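Long-range contact in possible sortase-like protein (Corynebacterium diphtheriae, PDB 5UUS), which probably acts as a sortase-type cysteine transpeptidase, a membrane-tethered hydrolase-family enzyme that cleaves sorting signals through an acyl-thioester intermediate: residues P70-D75 / G83-A88. Sequence-based numbering, arbitrary orientation.
Sequences PGHYND and GNFAVA
Tyr73 sets one edge of its ring along the backbone of strand 83-88, reaching from Ala86 to Ala88. Its CD2 touches Ala86 CB at 3.6 Å, and the carbonyl carbon of Ala86 and the amide N of Val87 lie at the ring edge, in its plane. Farther out, Tyr73 OH comes within 3.5 Å of Ala88 CB. With CG anti to the carbonyl carbon (chi1 -68°), the ring edge is brought back against this strand, where the two small alanine methyls let it sit close to the main chain; the Tyr73 hydroxyl is hydrogen-bonded to Thr193 on the adjoining strand 188-193. On the sheet face opposite Ala88, carrying His72 and Val87, the His72 ring lies nearly parallel to the Phe85 ring but slid off it, centroids 5.4 Å apart and planes at 29°. His72 CD2 meets Phe85 CE1 at 3.5 Å, while His72 ND1 is hydrogen-bonded to Glu59 and His72 NE2 to the Gln77 carbonyl; a flat ring can thus pack against phenylalanine and still satisfy two buried polar atoms.

Between these layers the backbones pair antiparallel. Gly71 and Ala88 exchange two hydrogen bonds, and Tyr73 N binds Ala86 O at 3.0 Å, the donor tilted 32° from the carbonyl plane. This hairpin places strand 71-72 between strands 83-88 and 54-59 of the sortase beta-barrel, and strand 83-88 ends two residues before His90, the predicted proton donor/acceptor. The reciprocal backbone hydrogen bonds set the register, while with acceptors at both nitrogens the His72 ring is probably protonated, which would make its bond to Glu59 charge-assisted.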
ATOM      1  N   PRO A  70      -4.737   1.598  10.334  1.00 42.07           N
ATOM      2  CA  PRO A  70      -3.481   0.932   9.966  1.00 41.07           C
ATOM      3  C   PRO A  70      -2.253   1.623  10.561  1.00 48.77           C
ATOM      4  O   PRO A  70      -2.276   2.840  10.807  1.00 47.43           O
ATOM      5  CB  PRO A  70      -3.470   1.018   8.441  1.00 45.85           C
ATOM      6  CG  PRO A  70      -4.889   1.269   8.058  1.00 44.81           C
ATOM      7  CD  PRO A  70      -5.494   2.048   9.154  1.00 42.61           C
ATOM      8  N   GLY A  71      -1.195   0.849  10.797  1.00 43.84           N
ATOM      9  CA  GLY A  71       0.091   1.400  11.201  1.00 46.85           C
ATOM     10  C   GLY A  71       1.163   1.032  10.184  1.00 44.41           C
ATOM     11  O   GLY A  71       1.120  -0.054   9.605  1.00 40.84           O
ATOM     12  N   HIS A  72       2.125   1.929   9.976  1.00 45.44           N
ATOM     13  CA  HIS A  72       3.271   1.699   9.089  1.00 40.45           C
ATOM     14  C   HIS A  72       4.360   0.888   9.795  1.00 37.90           C
ATOM     15  O   HIS A  72       4.754   1.233  10.898  1.00 38.34           O
ATOM     16  CB  HIS A  72       3.829   3.052   8.606  1.00 38.09           C
ATOM     17  CG  HIS A  72       5.068   2.958   7.767  1.00 37.31           C
ATOM     18  ND1 HIS A  72       6.250   3.584   8.117  1.00 41.75           N
ATOM     19  CD2 HIS A  72       5.306   2.341   6.580  1.00 40.05           C
ATOM     20  CE1 HIS A  72       7.165   3.348   7.187  1.00 39.68           C
ATOM     21  NE2 HIS A  72       6.620   2.594   6.245  1.00 38.16           N
ATOM     22  N   TYR A  73       4.827  -0.214   9.183  1.00 36.21           N
ATOM     23  CA  TYR A  73       6.020  -0.899   9.667  1.00 35.36           C
ATOM     24  C   TYR A  73       7.241   0.049   9.578  1.00 40.72           C
ATOM     25  O   TYR A  73       7.662   0.429   8.491  1.00 41.09           O
ATOM     26  CB  TYR A  73       6.297  -2.175   8.865  1.00 38.47           C
ATOM     27  CG  TYR A  73       5.285  -3.314   9.052  1.00 34.48           C
ATOM     28  CD1 TYR A  73       5.471  -4.280  10.035  1.00 38.00           C
ATOM     29  CD2 TYR A  73       4.202  -3.436   8.216  1.00 35.42           C
ATOM     30  CE1 TYR A  73       4.567  -5.346  10.187  1.00 35.71           C
ATOM     31  CE2 TYR A  73       3.271  -4.492   8.362  1.00 36.42           C
ATOM     32  CZ  TYR A  73       3.475  -5.444   9.346  1.00 36.20           C
ATOM     33  OH  TYR A  73       2.568  -6.484   9.475  1.00 43.74           O
ATOM     34  N   ASN A  74       7.819   0.376  10.721  1.00 46.84           N
ATOM     35  CA  ASN A  74       8.868   1.393  10.834  1.00 49.40           C
ATOM     36  C   ASN A  74      10.052   1.312   9.875  1.00 52.19           C
ATOM     37  O   ASN A  74      10.555   2.330   9.386  1.00 52.82           O
ATOM     38  CB  ASN A  74       9.423   1.362  12.252  1.00 56.23           C
ATOM     39  CG  ASN A  74       8.391   1.708  13.268  1.00 70.85           C
ATOM     40  OD1 ASN A  74       7.795   0.828  13.886  1.00 81.96           O
ATOM     41  ND2 ASN A  74       8.148   3.001  13.443  1.00 76.13           N
ATOM     42  N   ASP A  75      10.548   0.117   9.625  1.00 54.35           N
ATOM     43  CA  ASP A  75      11.751   0.056   8.796  1.00 62.78           C
ATOM     44  C   ASP A  75      11.449  -0.092   7.296  1.00 48.42           C
ATOM     45  O   ASP A  75      12.340  -0.377   6.525  1.00 57.87           O
ATOM     46  CB  ASP A  75      12.655  -1.079   9.282  1.00 75.03           C
ATOM     47  CG  ASP A  75      13.141  -0.856  10.714  1.00 91.11           C
ATOM     48  OD1 ASP A  75      13.474   0.308  11.051  1.00100.10           O
ATOM     49  OD2 ASP A  75      13.179  -1.833  11.502  1.00 90.77           O
ATOM     50  N   GLY A  83      10.610   0.499  -3.618  1.00 36.46           N
ATOM     51  CA  GLY A  83      10.721  -0.413  -2.482  1.00 31.42           C
ATOM     52  C   GLY A  83       9.325  -0.806  -2.049  1.00 35.60           C
ATOM     53  O   GLY A  83       8.430  -0.978  -2.886  1.00 39.85           O
ATOM     54  N   ASN A  84       9.123  -0.938  -0.739  1.00 36.14           N
ATOM     55  CA  ASN A  84       7.877  -1.488  -0.212  1.00 34.09           C
ATOM     56  C   ASN A  84       7.349  -0.657   0.960  1.00 37.39           C
ATOM     57  O   ASN A  84       7.971  -0.587   2.023  1.00 35.78           O
ATOM     58  CB  ASN A  84       8.115  -2.949   0.191  1.00 34.36           C
ATOM     59  CG  ASN A  84       6.833  -3.721   0.468  1.00 39.38           C
ATOM     60  OD1 ASN A  84       5.721  -3.166   0.514  1.00 37.46           O
ATOM     61  ND2 ASN A  84       6.989  -5.025   0.677  1.00 37.24           N
ATOM     62  N   PHE A  85       6.228   0.020   0.735  1.00 34.59           N
ATOM     63  CA  PHE A  85       5.560   0.784   1.786  1.00 35.75           C
ATOM     64  C   PHE A  85       4.537  -0.172   2.451  1.00 34.32           C
ATOM     65  O   PHE A  85       3.512  -0.469   1.857  1.00 34.67           O
ATOM     66  CB  PHE A  85       4.901   2.030   1.184  1.00 34.02           C
ATOM     67  CG  PHE A  85       3.835   2.643   2.050  1.00 39.07           C
ATOM     68  CD1 PHE A  85       4.140   3.128   3.317  1.00 40.28           C
ATOM     69  CD2 PHE A  85       2.518   2.751   1.589  1.00 33.46           C
ATOM     70  CE1 PHE A  85       3.142   3.679   4.138  1.00 42.38           C
ATOM     71  CE2 PHE A  85       1.519   3.313   2.404  1.00 35.53           C
ATOM     72  CZ  PHE A  85       1.839   3.767   3.686  1.00 37.57           C
ATOM     73  N   ALA A  86       4.841  -0.663   3.658  1.00 35.31           N
ATOM     74  CA  ALA A  86       4.045  -1.713   4.309  1.00 38.75           C
ATOM     75  C   ALA A  86       3.269  -1.216   5.531  1.00 39.84           C
ATOM     76  O   ALA A  86       3.797  -0.462   6.355  1.00 35.72           O
ATOM     77  CB  ALA A  86       4.947  -2.888   4.721  1.00 37.90           C
ATOM     78  N   VAL A  87       2.011  -1.644   5.635  1.00 35.87           N
ATOM     79  CA  VAL A  87       1.177  -1.309   6.776  1.00 33.26           C
ATOM     80  C   VAL A  87       0.430  -2.551   7.268  1.00 36.29           C
ATOM     81  O   VAL A  87       0.126  -3.470   6.487  1.00 41.06           O
ATOM     82  CB  VAL A  87       0.144  -0.193   6.450  1.00 45.24           C
ATOM     83  CG1 VAL A  87       0.847   1.111   6.046  1.00 45.71           C
ATOM     84  CG2 VAL A  87      -0.817  -0.649   5.367  1.00 42.68           C
ATOM     85  N   ALA A  88       0.150  -2.559   8.565  1.00 34.62           N
ATOM     86  CA  ALA A  88      -0.640  -3.591   9.223  1.00 38.32           C
ATOM     87  C   ALA A  88      -1.961  -2.963   9.632  1.00 42.85           C
ATOM     88  O   ALA A  88      -2.021  -1.768   9.882  1.00 39.35           O
ATOM     89  CB  ALA A  88       0.095  -4.146  10.459  1.00 40.91           C
TER